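Local coordinates for protein amicyanin (Paracoccus versutus, PDB 1ID2) that probably carries electrons between redox partners as a type 1 blue copper protein, using a single copper ion held at one end of a beta-sandwich, at residues 2-7 with 79-84; 25-30 with 48-53. All blocks are in the same frame, centred on the assembly; numbering follows the deposited sequence.

Contact 1: residues 2-7 with 79-84; sequences DKITVT and YAITFN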
ATOM      1  N   ASP A   2     -15.594  -3.509  -0.412  1.00 78.43           N
ATOM      2  CA  ASP A   2     -14.196  -3.673  -0.035  1.00 61.39           C
ATOM      3  C   ASP A   2     -13.998  -3.255   1.436  1.00 75.40           C
ATOM      4  O   ASP A   2     -14.699  -2.372   1.958  1.00 40.82           O
ATOM      5  CB  ASP A   2     -13.291  -2.810  -0.954  1.00 99.23           C
ATOM      6  CG  ASP A   2     -12.711  -3.589  -2.163  1.00102.38           C
ATOM      7  OD1 ASP A   2     -13.329  -3.570  -3.253  1.00 91.56           O
ATOM      8  OD2 ASP A   2     -11.566  -4.091  -2.072  1.00 98.52           O
ATOM      9  N   LYS A   3     -13.057  -3.919   2.096  1.00 37.16           N
ATOM     10  CA  LYS A   3     -12.511  -3.484   3.375  1.00 27.56           C
ATOM     11  C   LYS A   3     -11.718  -2.165   3.294  1.00 20.79           C
ATOM     12  O   LYS A   3     -11.186  -1.706   4.296  1.00 16.60           O
ATOM     13  CB  LYS A   3     -11.581  -4.569   3.909  1.00 32.80           C
ATOM     14  CG  LYS A   3     -12.248  -5.585   4.792  1.00 56.88           C
ATOM     15  CD  LYS A   3     -13.088  -6.551   3.988  1.00 22.42           C
ATOM     16  CE  LYS A   3     -13.427  -7.778   4.836  1.00 68.38           C
ATOM     17  NZ  LYS A   3     -12.229  -8.404   5.499  1.00 76.67           N
ATOM     18  N   ILE A   4     -11.512  -1.649   2.085  1.00 18.90           N
ATOM     19  CA  ILE A   4     -10.615  -0.522   1.860  1.00 20.55           C
ATOM     20  C   ILE A   4     -11.257   0.546   0.977  1.00 25.49           C
ATOM     21  O   ILE A   4     -12.251   0.298   0.294  1.00 27.06           O
ATOM     22  CB  ILE A   4      -9.285  -0.974   1.196  1.00 16.14           C
ATOM     23  CG1 ILE A   4      -9.561  -1.568  -0.182  1.00  8.62           C
ATOM     24  CG2 ILE A   4      -8.574  -1.980   2.080  1.00 20.24           C
ATOM     25  CD1 ILE A   4      -8.303  -1.784  -1.029  1.00 15.30           C
ATOM     26  N   THR A   5     -10.687   1.744   1.011  1.00 21.02           N
ATOM     27  CA  THR A   5     -11.086   2.819   0.113  1.00 17.13           C
ATOM     28  C   THR A   5      -9.849   3.353  -0.593  1.00 14.55           C
ATOM     29  O   THR A   5      -8.819   3.662   0.035  1.00 18.23           O
ATOM     30  CB  THR A   5     -11.789   3.990   0.883  1.00 37.65           C
ATOM     31  OG1 THR A   5     -12.944   3.493   1.570  1.00 30.71           O
ATOM     32  CG2 THR A   5     -12.236   5.088  -0.072  1.00 20.50           C
ATOM     33  N   VAL A   6      -9.930   3.388  -1.914  1.00 19.71           N
ATOM     34  CA  VAL A   6      -8.852   3.932  -2.706  1.00 22.62           C
ATOM     35  C   VAL A   6      -9.229   5.279  -3.308  1.00 27.84           C
ATOM     36  O   VAL A   6     -10.066   5.358  -4.221  1.00 28.10           O
ATOM     37  CB  VAL A   6      -8.382   2.931  -3.768  1.00 20.06           C
ATOM     38  CG1 VAL A   6      -7.223   3.498  -4.548  1.00 15.41           C
ATOM     39  CG2 VAL A   6      -7.969   1.639  -3.067  1.00 27.87           C
ATOM     40  N   THR A   7      -9.049   6.244  -2.416  1.00 48.18           N
ATOM     41  CA  THR A   7      -8.398   7.508  -2.708  1.00 87.85           C
ATOM     42  C   THR A   7      -8.226   7.772  -4.215  1.00 83.14           C
ATOM     43  O   THR A   7      -9.170   8.178  -4.909  1.00 31.99           O
ATOM     44  CB  THR A   7      -7.028   7.500  -1.981  1.00 61.68           C
ATOM     45  OG1 THR A   7      -7.147   6.691  -0.792  1.00 40.21           O
ATOM     46  CG2 THR A   7      -6.580   8.931  -1.607  1.00 42.69           C
ATOM     47  N   TYR A  79       1.376   6.143  -3.005  1.00 19.55           N
ATOM     48  CA  TYR A  79       0.079   5.507  -3.217  1.00 16.62           C
ATOM     49  C   TYR A  79      -0.621   5.293  -1.882  1.00 15.79           C
ATOM     50  O   TYR A  79       0.030   4.984  -0.882  1.00 23.11           O
ATOM     51  CB  TYR A  79       0.273   4.181  -3.949  1.00 12.95           C
ATOM     52  CG  TYR A  79      -0.998   3.558  -4.473  1.00 17.23           C
ATOM     53  CD1 TYR A  79      -1.622   2.543  -3.761  1.00 11.11           C
ATOM     54  CD2 TYR A  79      -1.536   3.931  -5.705  1.00  9.89           C
ATOM     55  CE1 TYR A  79      -2.729   1.909  -4.245  1.00 11.60           C
ATOM     56  CE2 TYR A  79      -2.666   3.288  -6.203  1.00 19.38           C
ATOM     57  CZ  TYR A  79      -3.245   2.269  -5.458  1.00 17.23           C
ATOM     58  OH  TYR A  79      -4.329   1.560  -5.906  1.00 21.23           O
ATOM     59  N   ALA A  80      -1.926   5.567  -1.850  1.00 14.60           N
ATOM     60  CA  ALA A  80      -2.687   5.592  -0.605  1.00  8.67           C
ATOM     61  C   ALA A  80      -3.835   4.607  -0.632  1.00 20.24           C
ATOM     62  O   ALA A  80      -4.544   4.483  -1.634  1.00 11.36           O
ATOM     63  CB  ALA A  80      -3.230   6.986  -0.345  1.00 15.76           C
ATOM     64  N   ILE A  81      -4.021   3.937   0.495  1.00 13.39           N
ATOM     65  CA  ILE A  81      -5.151   3.064   0.711  1.00 13.66           C
ATOM     66  C   ILE A  81      -5.656   3.367   2.106  1.00 16.88           C
ATOM     67  O   ILE A  81      -4.868   3.393   3.076  1.00  8.43           O
ATOM     68  CB  ILE A  81      -4.765   1.550   0.623  1.00 15.32           C
ATOM     69  CG1 ILE A  81      -4.210   1.216  -0.753  1.00  7.78           C
ATOM     70  CG2 ILE A  81      -6.001   0.692   0.862  1.00  6.58           C
ATOM     71  CD1 ILE A  81      -3.852  -0.248  -0.945  1.00 12.66           C
ATOM     72  N   THR A  82      -6.964   3.606   2.203  1.00 13.45           N
ATOM     73  CA  THR A  82      -7.637   3.776   3.480  1.00  7.18           C
ATOM     74  C   THR A  82      -8.261   2.453   3.923  1.00 15.21           C
ATOM     75  O   THR A  82      -9.031   1.852   3.183  1.00 15.99           O
ATOM     76  CB  THR A  82      -8.710   4.850   3.357  1.00 15.33           C
ATOM     77  OG1 THR A  82      -8.081   6.078   2.967  1.00 14.46           O
ATOM     78  CG2 THR A  82      -9.451   5.036   4.672  1.00  7.73           C
ATOM     79  N   PHE A  83      -7.942   2.030   5.144  1.00 10.27           N
ATOM     80  CA  PHE A  83      -8.370   0.734   5.661  1.00 27.48           C
ATOM     81  C   PHE A  83      -9.513   0.951   6.626  1.00 21.19           C
ATOM     82  O   PHE A  83      -9.333   1.516   7.696  1.00 19.21           O
ATOM     83  CB  PHE A  83      -7.219   0.019   6.385  1.00 14.77           C
ATOM     84  CG  PHE A  83      -6.208  -0.576   5.457  1.00 30.44           C
ATOM     85  CD1 PHE A  83      -5.146   0.180   4.987  1.00 14.16           C
ATOM     86  CD2 PHE A  83      -6.349  -1.874   4.999  1.00 10.77           C
ATOM     87  CE1 PHE A  83      -4.254  -0.358   4.066  1.00 17.02           C
ATOM     88  CE2 PHE A  83      -5.453  -2.421   4.083  1.00 10.96           C
ATOM     89  CZ  PHE A  83      -4.415  -1.666   3.615  1.00 12.29           C
ATOM     90  N   ASN A  84     -10.690   0.484   6.243  1.00 15.76           N
ATOM     91  CA  ASN A  84     -11.897   0.802   6.982  1.00 20.33           C
ATOM     92  C   ASN A  84     -12.195  -0.220   8.043  1.00 28.64           C
ATOM     93  O   ASN A  84     -12.774   0.115   9.071  1.00 47.05           O
ATOM     94  CB  ASN A  84     -13.078   0.910   6.033  1.00 11.32           C
ATOM     95  CG  ASN A  84     -12.869   1.961   4.989  1.00 26.61           C
ATOM     96  OD1 ASN A  84     -12.507   3.100   5.294  1.00 38.97           O
ATOM     97  ND2 ASN A  84     -13.042   1.580   3.740  1.00 18.64           N
TER
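The phenyl ring of Phe83 meets methyl CG2 of Ile4 at its CD2, 3.7 Å away, while CG2 of Ile81 from its own strand lies over one face, displaced toward the rim. Ile4 and Phe83 run side by side in the same direction, and CG2 of Ile81 also reaches CB of Ile4 (3.7 Å). At the second ring, Val6 crosses Tyr79 at about a right angle; a chi1 of -178°, CG1 anti to the backbone N, sends CG1 to the phenolic OH of Tyr79, 3.7 Å away. The third flat group, the amide of Asn84, holds OG1 of Thr5 almost in its plane through a nearly straight ND2 bond of 2.9 Å. In this cupredoxin beta-sandwich the pairing lays the edge strand 4-13 antiparallel against strand 77-83. Thr5 and Thr82 form the hydrogen-bonded pair, Thr5 N to Thr82 O at 2.7 Å and Thr82 N to Thr5 O at 2.9 Å; Ile4 and Phe83 are the non-hydrogen-bonded pair. Asn84 N adds a hydrogen bond to Lys3 O (3.0 Å). Ile4 and Phe83 project to the inner face, where Phe83 also packs on Val103 and Val105, whereas OG1 of Thr82 hydrogen-bonds OG1 of Thr43 on the outer one.

Contact 2: residues 25-30 with 48-53; sequences GIEKMK and NGEVMP
Close to the copper site, a type I' beta turn from Glu27 to Lys30 receives the carboxylate of Glu50, which in turn hydrogen-bonds NE2 of the copper ligand His54. Glu50 OE1 takes two donors: Lys28 N at 2.6 Å, coming from above the carboxylate plane through a bent bond (131°), and Lys28 NZ at 2.7 Å, nearly in line with the C-O bond. The ammonium gets there because the lysine chain curls back at chi2, chi3 and chi4. Glu50 OE2 is met on its syn side by Met29 N (3.1 Å), and His54 is the further partner of this oxygen. With CG set between the backbone N and the carbonyl carbon (chi1 48°) and the chain extended beyond it, Glu50 carries its carboxylate across to the turn. OE1 of Glu27 joins as a looser mate of Lys28 NZ, completing a salt-bridge network. Just before the turn in sequence, Ile26 pairs with Asn48 in a parallel bridge, and Gly49 N bonds to Ile26 O at 2.9 Å. OD1 of Asn48 accepts from Glu50 N in an Asx turn, from above the carbonyl plane, while ND2 of Asn48 holds Met52 O (2.9 Å). The Met29 and Met52 side chains cross obliquely, their CE methyls 3.6 Å apart. Replacing Glu50 by alanine removes the carboxylate, which would probably leave Lys28 N, Lys28 NZ and Met29 N without this acceptor and His54 NE2 without its second-shell partner. Glu50 is the second-shell residue: its carboxylate links the turn 27-30 to the first-shell ligand His54. Lys28 is likely to offset the charge of both carboxylates, which approach to 4.0 Å (Glu27 OE2 to Glu50 OE1), and may temper the polarisation of the imidazole.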
ATOM      1  N   GLY A  25       7.997   3.146   3.101  1.00 13.74           N
ATOM      2  CA  GLY A  25       8.946   3.375   2.027  1.00  4.85           C
ATOM      3  C   GLY A  25       9.324   2.106   1.304  1.00  2.45           C
ATOM      4  O   GLY A  25       9.219   1.000   1.854  1.00 12.70           O
ATOM      5  N   ILE A  26       9.701   2.262   0.043  1.00 13.82           N
ATOM      6  CA  ILE A  26      10.128   1.134  -0.760  1.00 20.33           C
ATOM      7  C   ILE A  26      11.530   1.386  -1.315  1.00 22.14           C
ATOM      8  O   ILE A  26      11.721   2.282  -2.138  1.00 10.95           O
ATOM      9  CB  ILE A  26       9.139   0.872  -1.935  1.00 13.06           C
ATOM     10  CG1 ILE A  26       7.682   0.868  -1.428  1.00  2.00           C
ATOM     11  CG2 ILE A  26       9.470  -0.463  -2.578  1.00  7.00           C
ATOM     12  CD1 ILE A  26       6.624   0.981  -2.522  1.00 11.50           C
ATOM     13  N   GLU A  27      12.499   0.580  -0.879  1.00 17.59           N
ATOM     14  CA  GLU A  27      13.874   0.707  -1.348  1.00 16.75           C
ATOM     15  C   GLU A  27      14.468  -0.665  -1.450  1.00 10.78           C
ATOM     16  O   GLU A  27      14.224  -1.516  -0.600  1.00 16.31           O
ATOM     17  CB  GLU A  27      14.740   1.512  -0.377  1.00 20.14           C
ATOM     18  CG  GLU A  27      15.002   2.946  -0.748  1.00 47.66           C
ATOM     19  CD  GLU A  27      15.797   3.107  -2.024  1.00 16.35           C
ATOM     20  OE1 GLU A  27      17.033   2.979  -2.006  1.00 32.36           O
ATOM     21  OE2 GLU A  27      15.193   3.512  -3.023  1.00 33.13           O
ATOM     22  N   LYS A  28      15.321  -0.826  -2.455  1.00  9.26           N
ATOM     23  CA  LYS A  28      16.097  -2.034  -2.688  1.00 14.68           C
ATOM     24  C   LYS A  28      15.277  -3.322  -2.617  1.00 12.91           C
ATOM     25  O   LYS A  28      15.661  -4.311  -1.998  1.00 15.07           O
ATOM     26  CB  LYS A  28      17.325  -2.033  -1.768  1.00 14.06           C
ATOM     27  CG  LYS A  28      18.011  -0.616  -1.667  1.00 45.85           C
ATOM     28  CD  LYS A  28      19.025  -0.228  -2.811  1.00 37.93           C
ATOM     29  CE  LYS A  28      18.448  -0.316  -4.246  1.00 59.64           C
ATOM     30  NZ  LYS A  28      17.770   0.915  -4.821  1.00 30.69           N
ATOM     31  N   MET A  29      14.216  -3.317  -3.422  1.00 17.70           N
ATOM     32  CA  MET A  29      13.308  -4.433  -3.586  1.00  9.95           C
ATOM     33  C   MET A  29      12.691  -4.891  -2.271  1.00 21.20           C
ATOM     34  O   MET A  29      12.289  -6.048  -2.156  1.00 25.78           O
ATOM     35  CB  MET A  29      14.022  -5.607  -4.266  1.00  9.87           C
ATOM     36  CG  MET A  29      14.746  -5.236  -5.544  1.00  4.25           C
ATOM     37  SD  MET A  29      13.705  -4.680  -6.867  1.00 17.95           S
ATOM     38  CE  MET A  29      13.169  -6.219  -7.621  1.00 10.83           C
ATOM     39  N   LYS A  30      12.517  -3.963  -1.331  1.00 16.79           N
ATOM     40  CA  LYS A  30      11.909  -4.261  -0.025  1.00 17.10           C
ATOM     41  C   LYS A  30      10.884  -3.185   0.292  1.00 22.41           C
ATOM     42  O   LYS A  30      11.112  -2.009   0.022  1.00  9.72           O
ATOM     43  CB  LYS A  30      12.954  -4.200   1.093  1.00 28.50           C
ATOM     44  CG  LYS A  30      13.915  -5.362   1.186  1.00 42.80           C
ATOM     45  CD  LYS A  30      15.178  -4.963   1.956  1.00 54.41           C
ATOM     46  CE  LYS A  30      14.907  -4.695   3.431  1.00 69.66           C
ATOM     47  NZ  LYS A  30      16.108  -4.152   4.134  1.00 83.96           N
ATOM     48  N   ASN A  48       7.657   4.946  -3.347  1.00 12.66           N
ATOM     49  CA  ASN A  48       8.720   4.245  -4.018  1.00 12.69           C
ATOM     50  C   ASN A  48       9.950   5.142  -4.152  1.00 21.56           C
ATOM     51  O   ASN A  48       9.872   6.229  -4.740  1.00 11.89           O
ATOM     52  CB  ASN A  48       8.253   3.794  -5.413  1.00 13.66           C
ATOM     53  CG  ASN A  48       9.290   2.919  -6.111  1.00 11.83           C
ATOM     54  OD1 ASN A  48      10.226   2.468  -5.484  1.00 21.12           O
ATOM     55  ND2 ASN A  48       9.115   2.682  -7.408  1.00  6.75           N
ATOM     56  N   GLY A  49      11.063   4.697  -3.591  1.00 15.65           N
ATOM     57  CA  GLY A  49      12.270   5.481  -3.643  1.00  8.57           C
ATOM     58  C   GLY A  49      13.144   5.183  -4.844  1.00 23.60           C
ATOM     59  O   GLY A  49      14.108   5.899  -5.071  1.00 18.98           O
ATOM     60  N   GLU A  50      12.849   4.135  -5.608  1.00 13.86           N
ATOM     61  CA  GLU A  50      13.779   3.704  -6.646  1.00  8.91           C
ATOM     62  C   GLU A  50      13.159   3.682  -8.027  1.00  7.05           C
ATOM     63  O   GLU A  50      11.934   3.741  -8.163  1.00 17.22           O
ATOM     64  CB  GLU A  50      14.375   2.328  -6.304  1.00 13.05           C
ATOM     65  CG  GLU A  50      13.378   1.251  -5.880  1.00 11.84           C
ATOM     66  CD  GLU A  50      14.062  -0.033  -5.403  1.00 19.95           C
ATOM     67  OE1 GLU A  50      15.223   0.027  -4.954  1.00 20.25           O
ATOM     68  OE2 GLU A  50      13.418  -1.101  -5.428  1.00 17.22           O
ATOM     69  N   VAL A  51      13.992   3.504  -9.047  1.00 17.06           N
ATOM     70  CA  VAL A  51      13.513   3.472 -10.434  1.00 23.01           C
ATOM     71  C   VAL A  51      12.774   2.201 -10.873  1.00 11.67           C
ATOM     72  O   VAL A  51      12.069   2.215 -11.880  1.00 23.51           O
ATOM     73  CB  VAL A  51      14.660   3.746 -11.443  1.00 23.83           C
ATOM     74  CG1 VAL A  51      15.063   5.183 -11.374  1.00 20.98           C
ATOM     75  CG2 VAL A  51      15.854   2.893 -11.131  1.00 11.77           C
ATOM     76  N   MET A  52      13.004   1.088 -10.184  1.00 24.15           N
ATOM     77  CA  MET A  52      12.177  -0.112 -10.360  1.00 26.77           C
ATOM     78  C   MET A  52      10.738   0.180  -9.968  1.00 12.86           C
ATOM     79  O   MET A  52      10.463   0.543  -8.835  1.00  9.63           O
ATOM     80  CB  MET A  52      12.683  -1.244  -9.475  1.00 20.34           C
ATOM     81  CG  MET A  52      11.953  -2.560  -9.670  1.00 10.51           C
ATOM     82  SD  MET A  52      12.451  -3.385 -11.168  1.00 19.85           S
ATOM     83  CE  MET A  52      13.869  -4.347 -10.588  1.00 17.02           C
ATOM     84  N   PRO A  53       9.792  -0.109 -10.852  1.00 14.35           N
ATOM     85  CA  PRO A  53       8.431   0.208 -10.430  1.00 22.44           C
ATOM     86  C   PRO A  53       7.902  -0.852  -9.476  1.00 17.16           C
ATOM     87  O   PRO A  53       8.213  -2.034  -9.613  1.00 16.69           O
ATOM     88  CB  PRO A  53       7.659   0.269 -11.750  1.00 15.08           C
ATOM     89  CG  PRO A  53       8.741   0.505 -12.795  1.00 19.92           C
ATOM     90  CD  PRO A  53       9.875  -0.334 -12.303  1.00 10.50           C
TER

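Both contacts hold the same five-strand sheet of the sandwich, on opposite sides of the chain's centre, contact 2 nested inside the loop that contact 1 closes. Both are partly buried, but the centre of contact 1 lies about 9 Å from the chain's centre, against about 13 Å for contact 2. Contact 1 is an antiparallel strand pairing with buried Ile4, Ile81 and Phe83 facing the core and threonines on the outer side, its bonds mostly backbone to backbone. Contact 2 buries Ile26, Asn48 and Glu50 but exposes Lys28 and Met52; after a brief parallel pairing, a charged side chain does most of the gripping. One builds the sheet's edge, the other the surroundings of the copper.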